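Local atomic coordinates of uncharacterized protein (Bacillus subtilis, PDB entry 5DQV), a protein that probably hydrolyses nucleotides as a metal-dependent pyrophosphohydrolase of the HD-domain family. Residues Leu54-Thr59 / Lys93-Arg98; Arg142-Ala147 / Leu193-Gln198; Gln198-Lys201 / Ile206-Lys209. One frame throughout, in Å; residues are numbered along the deposited sequence. Where two conformers were deposited one is given.

Contact 1: Leu54-Thr59 / Lys93-Arg98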
# COMPACT_ATOMS: atom_id res chain seq x y z
N LEU A 54 -31.37 8.06 8.45
CA LEU A 54 -30.57 7.44 7.35
C LEU A 54 -30.35 8.37 6.14
O LEU A 54 -29.30 8.31 5.46
CB LEU A 54 -31.21 6.13 6.88
CG LEU A 54 -31.30 4.99 7.88
CD1 LEU A 54 -31.80 3.67 7.23
CD2 LEU A 54 -29.94 4.76 8.63
N PHE A 55 -31.33 9.23 5.87
CA PHE A 55 -31.17 10.14 4.75
C PHE A 55 -30.07 11.14 5.04
O PHE A 55 -29.24 11.44 4.17
CB PHE A 55 -32.50 10.84 4.41
CG PHE A 55 -32.39 11.76 3.22
CD1 PHE A 55 -32.12 11.24 1.97
CD2 PHE A 55 -32.54 13.13 3.37
CE1 PHE A 55 -32.00 12.05 0.88
CE2 PHE A 55 -32.43 13.95 2.31
CZ PHE A 55 -32.17 13.41 1.03
N ILE A 56 -30.03 11.64 6.28
CA ILE A 56 -29.02 12.63 6.61
C ILE A 56 -27.67 11.93 6.63
O ILE A 56 -26.66 12.47 6.15
CB ILE A 56 -29.30 13.34 7.98
CG1 ILE A 56 -30.58 14.19 7.94
CG2 ILE A 56 -28.12 14.18 8.38
CD1 ILE A 56 -30.62 15.25 6.78
N VAL A 57 -27.62 10.72 7.16
CA VAL A 57 -26.36 9.99 7.24
C VAL A 57 -25.80 9.76 5.83
O VAL A 57 -24.61 10.02 5.57
CB VAL A 57 -26.53 8.65 7.94
CG1 VAL A 57 -25.32 7.74 7.62
CG2 VAL A 57 -26.68 8.86 9.47
N GLU A 58 -26.67 9.29 4.92
CA GLU A 58 -26.18 8.98 3.57
C GLU A 58 -25.73 10.24 2.82
O GLU A 58 -24.70 10.20 2.15
CB GLU A 58 -27.23 8.26 2.78
CG GLU A 58 -26.71 7.70 1.51
CD GLU A 58 -27.75 6.93 0.76
OE1 GLU A 58 -28.93 6.83 1.21
OE2 GLU A 58 -27.39 6.49 -0.34
N THR A 59 -26.52 11.29 2.89
CA THR A 59 -26.19 12.56 2.28
C THR A 59 -24.91 13.16 2.80
O THR A 59 -24.02 13.51 2.00
CB THR A 59 -27.35 13.58 2.37
OG1 THR A 59 -28.51 13.00 1.77
CG2 THR A 59 -26.97 14.86 1.65
N LYS A 93 -34.47 22.92 3.50
CA LYS A 93 -33.50 23.81 4.15
C LYS A 93 -32.98 23.20 5.44
O LYS A 93 -31.80 23.30 5.75
CB LYS A 93 -34.15 25.17 4.49
CG LYS A 93 -33.32 26.06 5.47
CD LYS A 93 -34.03 27.37 5.87
CE LYS A 93 -33.24 28.12 6.96
NZ LYS A 93 -31.78 27.82 6.89
N GLU A 94 -33.86 22.58 6.19
CA GLU A 94 -33.49 22.09 7.51
C GLU A 94 -32.51 20.92 7.41
O GLU A 94 -31.52 20.87 8.15
CB GLU A 94 -34.71 21.71 8.35
CG GLU A 94 -35.74 22.85 8.48
CD GLU A 94 -35.23 24.03 9.30
OE1 GLU A 94 -34.35 24.79 8.81
OE2 GLU A 94 -35.74 24.22 10.44
N ASP A 95 -32.80 19.99 6.50
CA ASP A 95 -31.94 18.86 6.22
C ASP A 95 -30.62 19.30 5.66
O ASP A 95 -29.56 18.77 6.06
CB ASP A 95 -32.62 17.92 5.23
CG ASP A 95 -33.70 17.10 5.90
OD1 ASP A 95 -33.70 16.98 7.14
OD2 ASP A 95 -34.52 16.59 5.18
N ALA A 96 -30.67 20.26 4.76
CA ALA A 96 -29.46 20.80 4.20
C ALA A 96 -28.56 21.47 5.27
O ALA A 96 -27.34 21.27 5.31
CB ALA A 96 -29.82 21.76 3.04
N ASP A 97 -29.17 22.21 6.19
CA ASP A 97 -28.42 22.82 7.29
C ASP A 97 -27.75 21.73 8.17
O ASP A 97 -26.58 21.90 8.60
CB ASP A 97 -29.38 23.66 8.19
CG ASP A 97 -29.66 25.04 7.64
OD1 ASP A 97 -29.04 25.43 6.65
OD2 ASP A 97 -30.53 25.75 8.21
N ARG A 98 -28.48 20.64 8.45
CA ARG A 98 -27.97 19.54 9.27
C ARG A 98 -26.74 18.93 8.61
O ARG A 98 -25.76 18.63 9.27
CB ARG A 98 -29.03 18.42 9.48
CG ARG A 98 -30.14 18.72 10.47
CD ARG A 98 -31.23 17.62 10.49
NE ARG A 98 -30.82 16.38 11.16
CZ ARG A 98 -31.56 15.27 11.24
NH1 ARG A 98 -32.79 15.22 10.72
NH2 ARG A 98 -31.09 14.20 11.88
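I56 meets D95 and R98 with the two ends of one branch, where helix 54-63 crosses helix 93-106. The axes of the two segments approach to 10.2 Å at a crossing angle of -50°, with I56 and D95 nearest in register. The tight part is small. I56 CG1, held beside the backbone N and anti to the carbonyl carbon (chi1 -65°), lies over the centre of one face of the R98 guanidinium, 3.6 Å from R98 CZ in the conformer described, one of two deposited. One bond further out, I56 CD1 comes within 3.6 Å of D95 OD1 and also touches the CB and CG of D95. The contact is looser at F55, whose CD2 stays 4.4 Å from D95 OD2, the oxygen standing at the ring edge near its plane. T59 OG1 lies above one face of that ring, toward its margin, and donates to F55 O at 3.0 Å; F55 O also takes the helical bond from T59 N, the two donors arriving from opposite faces of the carbonyl plane. Towards solvent, K93 NZ and D97 OD2 form a salt bridge of 2.8 Å within their own helix, remote from the isoleucine. R98 NH2 finds its strongest partner in E122 of helix 121-132, which also carries the metal ligand D130, while NH1 has a weak, long ion pair with D53. The two segments thus meet by van der Waals contact, with a methylene on a flat cation and a methyl on a carboxylate; the arginine's salt bridge ties the pair to a third helix of the HD domain.

Contact 2: Arg142-Ala147 / Leu193-Gln198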
# COMPACT_ATOMS: atom_id res chain seq x y z
N ARG A 142 -4.84 1.68 1.88
CA ARG A 142 -4.88 3.13 1.72
C ARG A 142 -3.61 3.78 2.24
O ARG A 142 -3.10 4.72 1.63
CB ARG A 142 -6.13 3.70 2.38
CG ARG A 142 -7.40 3.39 1.65
CD ARG A 142 -8.59 3.97 2.39
NE ARG A 142 -8.59 5.42 2.22
CZ ARG A 142 -9.08 6.31 3.08
NH1 ARG A 142 -9.67 5.96 4.23
NH2 ARG A 142 -8.99 7.59 2.77
N ALA A 143 -3.08 3.26 3.34
CA ALA A 143 -1.85 3.83 3.95
C ALA A 143 -0.68 3.71 2.98
O ALA A 143 0.09 4.66 2.78
CB ALA A 143 -1.51 3.12 5.24
N PHE A 144 -0.55 2.53 2.38
CA PHE A 144 0.55 2.30 1.46
C PHE A 144 0.36 3.06 0.15
O PHE A 144 1.33 3.58 -0.42
CB PHE A 144 0.78 0.81 1.26
CG PHE A 144 1.37 0.14 2.49
CD1 PHE A 144 2.61 0.54 2.99
CD2 PHE A 144 0.69 -0.85 3.13
CE1 PHE A 144 3.13 -0.04 4.15
CE2 PHE A 144 1.24 -1.46 4.31
CZ PHE A 144 2.45 -1.07 4.78
N MET A 145 -0.88 3.15 -0.34
CA MET A 145 -1.16 4.00 -1.53
C MET A 145 -0.75 5.48 -1.30
O MET A 145 -0.07 6.09 -2.12
CB MET A 145 -2.65 3.92 -1.87
CG MET A 145 -3.18 4.89 -3.01
SD MET A 145 -5.03 4.82 -3.06
CE MET A 145 -5.26 3.06 -2.60
N PHE A 146 -1.16 6.03 -0.16
CA PHE A 146 -0.81 7.39 0.23
C PHE A 146 0.70 7.59 0.26
O PHE A 146 1.23 8.59 -0.29
CB PHE A 146 -1.44 7.72 1.59
CG PHE A 146 -1.26 9.15 2.01
CD1 PHE A 146 -2.18 10.13 1.62
CD2 PHE A 146 -0.17 9.53 2.79
CE1 PHE A 146 -2.01 11.47 2.01
CE2 PHE A 146 -0.00 10.87 3.18
CZ PHE A 146 -0.92 11.83 2.79
N ALA A 147 1.41 6.64 0.88
CA ALA A 147 2.88 6.71 0.95
C ALA A 147 3.51 6.76 -0.44
O ALA A 147 4.50 7.49 -0.70
CB ALA A 147 3.44 5.52 1.75
N LEU A 193 -3.32 -5.30 13.34
CA LEU A 193 -2.29 -5.80 14.24
C LEU A 193 -1.63 -7.09 13.70
O LEU A 193 -0.42 -7.23 13.77
CB LEU A 193 -2.84 -6.03 15.63
CG LEU A 193 -3.08 -4.75 16.46
CD1 LEU A 193 -3.77 -5.06 17.80
CD2 LEU A 193 -1.73 -4.05 16.73
N GLN A 194 -2.43 -8.01 13.14
CA GLN A 194 -1.84 -9.18 12.48
C GLN A 194 -0.92 -8.83 11.31
O GLN A 194 0.15 -9.47 11.13
CB GLN A 194 -2.95 -10.19 12.13
CG GLN A 194 -3.61 -10.77 13.39
CD GLN A 194 -2.59 -11.43 14.40
OE1 GLN A 194 -1.78 -12.29 14.01
NE2 GLN A 194 -2.61 -10.97 15.69
N TYR A 195 -1.28 -7.79 10.56
CA TYR A 195 -0.50 -7.32 9.40
C TYR A 195 0.86 -6.77 9.86
O TYR A 195 1.92 -7.14 9.34
CB TYR A 195 -1.29 -6.27 8.60
CG TYR A 195 -0.51 -5.84 7.40
CD1 TYR A 195 0.44 -4.84 7.53
CD2 TYR A 195 -0.62 -6.48 6.19
CE1 TYR A 195 1.21 -4.46 6.46
CE2 TYR A 195 0.17 -6.12 5.12
CZ TYR A 195 1.10 -5.09 5.30
OH TYR A 195 1.94 -4.65 4.30
N ILE A 196 0.84 -5.96 10.91
CA ILE A 196 2.05 -5.48 11.54
C ILE A 196 2.95 -6.62 12.03
O ILE A 196 4.17 -6.60 11.83
CB ILE A 196 1.72 -4.51 12.70
CG1 ILE A 196 1.17 -3.21 12.11
CG2 ILE A 196 2.95 -4.25 13.58
CD1 ILE A 196 0.42 -2.40 13.16
N ARG A 197 2.35 -7.60 12.69
CA ARG A 197 3.10 -8.75 13.17
C ARG A 197 3.80 -9.43 12.00
O ARG A 197 5.01 -9.83 12.08
CB ARG A 197 2.09 -9.70 13.82
CG ARG A 197 2.71 -10.96 14.32
CD ARG A 197 1.68 -11.77 15.01
NE ARG A 197 2.22 -13.06 15.40
CZ ARG A 197 1.54 -14.20 15.44
NH1 ARG A 197 0.24 -14.27 15.12
NH2 ARG A 197 2.17 -15.28 15.84
N GLN A 198 3.04 -9.59 10.90
CA GLN A 198 3.61 -10.22 9.70
C GLN A 198 4.79 -9.40 9.14
O GLN A 198 5.85 -9.99 8.79
CB GLN A 198 2.51 -10.51 8.66
CG GLN A 198 2.95 -11.52 7.60
CD GLN A 198 3.09 -12.91 8.15
OE1 GLN A 198 2.28 -13.36 8.94
NE2 GLN A 198 4.19 -13.56 7.80
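Y195 OH donates to the backbone O of A137 of the second subunit, and the F144 ring of its own chain also packs against it, F144 CE2 3.3 Å from Y195 OH. F144 CZ lies 3.6 Å from Y195 OH, so one corner of the phenylalanine bears on the phenol end of the tyrosine. The side chains arrive from opposite directions. With chi1 at -178°, the Y195 ring swings away from the backbone N and extends to F144. The rings meet obliquely, their planes at 52° and their centroids 5.9 Å apart. Carbon contact is led by F144 CE2, 3.7 Å from Y195 CE1. Both residues are buried, and A141 of the second subunit packs on both of them, so the pair belongs to the dimer interface as much as to the fold of one chain. F144 projects from helix 136-150 and Y195 from helix 179-202; between these two in sequence lies helix 161-169, whose F165 ring meets that of F144 and whose A161 also touches it.

Contact 3: Gln198-Lys201 / Ile206-Lys209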
# COMPACT_ATOMS: atom_id res chain seq x y z
N GLN A 198 3.04 -9.59 10.90
CA GLN A 198 3.61 -10.22 9.70
C GLN A 198 4.79 -9.40 9.14
O GLN A 198 5.85 -9.99 8.79
CB GLN A 198 2.51 -10.51 8.66
CG GLN A 198 2.95 -11.52 7.60
CD GLN A 198 3.09 -12.91 8.15
OE1 GLN A 198 2.28 -13.36 8.94
NE2 GLN A 198 4.19 -13.56 7.80
N LEU A 199 4.69 -8.06 9.12
CA LEU A 199 5.82 -7.21 8.68
C LEU A 199 7.00 -7.38 9.62
O LEU A 199 8.16 -7.47 9.16
CB LEU A 199 5.47 -5.71 8.60
CG LEU A 199 4.70 -5.16 7.42
CD1 LEU A 199 4.50 -3.67 7.60
CD2 LEU A 199 5.43 -5.50 6.11
N GLU A 200 6.72 -7.44 10.92
CA GLU A 200 7.80 -7.56 11.93
C GLU A 200 8.54 -8.88 11.74
O GLU A 200 9.77 -8.93 11.89
CB GLU A 200 7.26 -7.45 13.36
CG GLU A 200 7.08 -6.00 13.76
CD GLU A 200 6.45 -5.82 15.12
OE1 GLU A 200 5.53 -6.58 15.46
OE2 GLU A 200 6.89 -4.91 15.85
N LYS A 201 7.79 -9.92 11.36
CA LYS A 201 8.35 -11.25 11.16
C LYS A 201 9.20 -11.29 9.91
O LYS A 201 10.36 -11.74 9.95
CB LYS A 201 7.21 -12.26 11.07
CG LYS A 201 7.56 -13.70 10.99
CD LYS A 201 6.26 -14.47 11.08
N ILE A 206 12.59 -4.14 11.57
CA ILE A 206 11.73 -3.10 10.98
C ILE A 206 11.42 -1.93 11.95
O ILE A 206 11.39 -0.77 11.53
CB ILE A 206 10.40 -3.65 10.40
CG1 ILE A 206 9.70 -2.59 9.52
CG2 ILE A 206 9.42 -4.14 11.53
CD1 ILE A 206 8.40 -3.07 8.79
N ASP A 207 11.18 -2.21 13.24
CA ASP A 207 10.85 -1.11 14.18
C ASP A 207 11.95 -0.07 14.44
O ASP A 207 11.65 1.03 14.89
CB ASP A 207 10.38 -1.70 15.52
CG ASP A 207 9.11 -2.48 15.36
OD1 ASP A 207 8.06 -1.85 15.24
OD2 ASP A 207 9.18 -3.72 15.30
N ALA A 208 13.20 -0.45 14.23
CA ALA A 208 14.36 0.42 14.48
C ALA A 208 14.96 0.94 13.18
O ALA A 208 15.73 1.88 13.19
CB ALA A 208 15.45 -0.33 15.25
N LYS A 209 14.63 0.29 12.07
CA LYS A 209 15.25 0.63 10.78
C LYS A 209 15.08 2.13 10.44
O LYS A 209 14.05 2.74 10.74
CB LYS A 209 14.71 -0.27 9.68
CG LYS A 209 15.55 -1.55 9.46
CD LYS A 209 15.13 -2.32 8.21
CE LYS A 209 15.64 -3.78 8.21
NZ LYS A 209 17.13 -3.85 8.42
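E200, in the last turns of helix 179-202, and I206, in the loop that follows, bring their CA atoms to 6.0 Å as the chain doubles back on the helix end. In the returning piece K209 N makes a weak bond to I206 O, and no regular helix or strand forms. I206 does most of the apolar work. A chi1 of -167° turns the ethyl arm of I206 so that CD1 reaches L199, 3.9 Å from L199 CB, while I206 CG2 rests 3.7 Å from E200 CG. The ethyl arm and the methyl of the isoleucine thus touch consecutive residues of the helix, and Y162 of helix 161-169 packs against I206, L199 and E200 alike. Beyond the isoleucine the acids converge: the extended chain of E200 places OE2 2.6 Å from D207 OD2, and the two carboxylate planes stand 70° apart. D207 OD1, which is 3.3 Å from E200 OE2, hydrogen-bonds with Y162 OH. With an alanine in place of E200, the methylene packed on I206 CG2 would be gone and D207 OD2 would probably lose its close acidic neighbour, leaving the aspartate to depend more on Y162. The contact therefore pairs an apolar seat, where the C-terminal loop packs on the helix, with two closely approaching acids on its more exposed side. Two carboxyl oxygens this close would repel if both groups were charged, so one of them probably carries a proton.

In the fold
The three contacts follow one another along a largely helical chain without strands. Contact 1, inside the HD-domain range, joins helices 54-63 and 93-106 on one side of the chain's centre. Contacts 2 and 3 lie on the opposite side, with centres about 34 and 45 Å from that of contact 1. Those two share helix 179-202 and Q198, their centres only about 12 Å apart, so the last long helix meets helix 136-150 first and its own C-terminal loop next. Of these three, the contacts at the second subunit are those built on helix 179-202, while contact 1 packs the helices of the domain that supplies the nickel ligands H35, H64, D65 and D130.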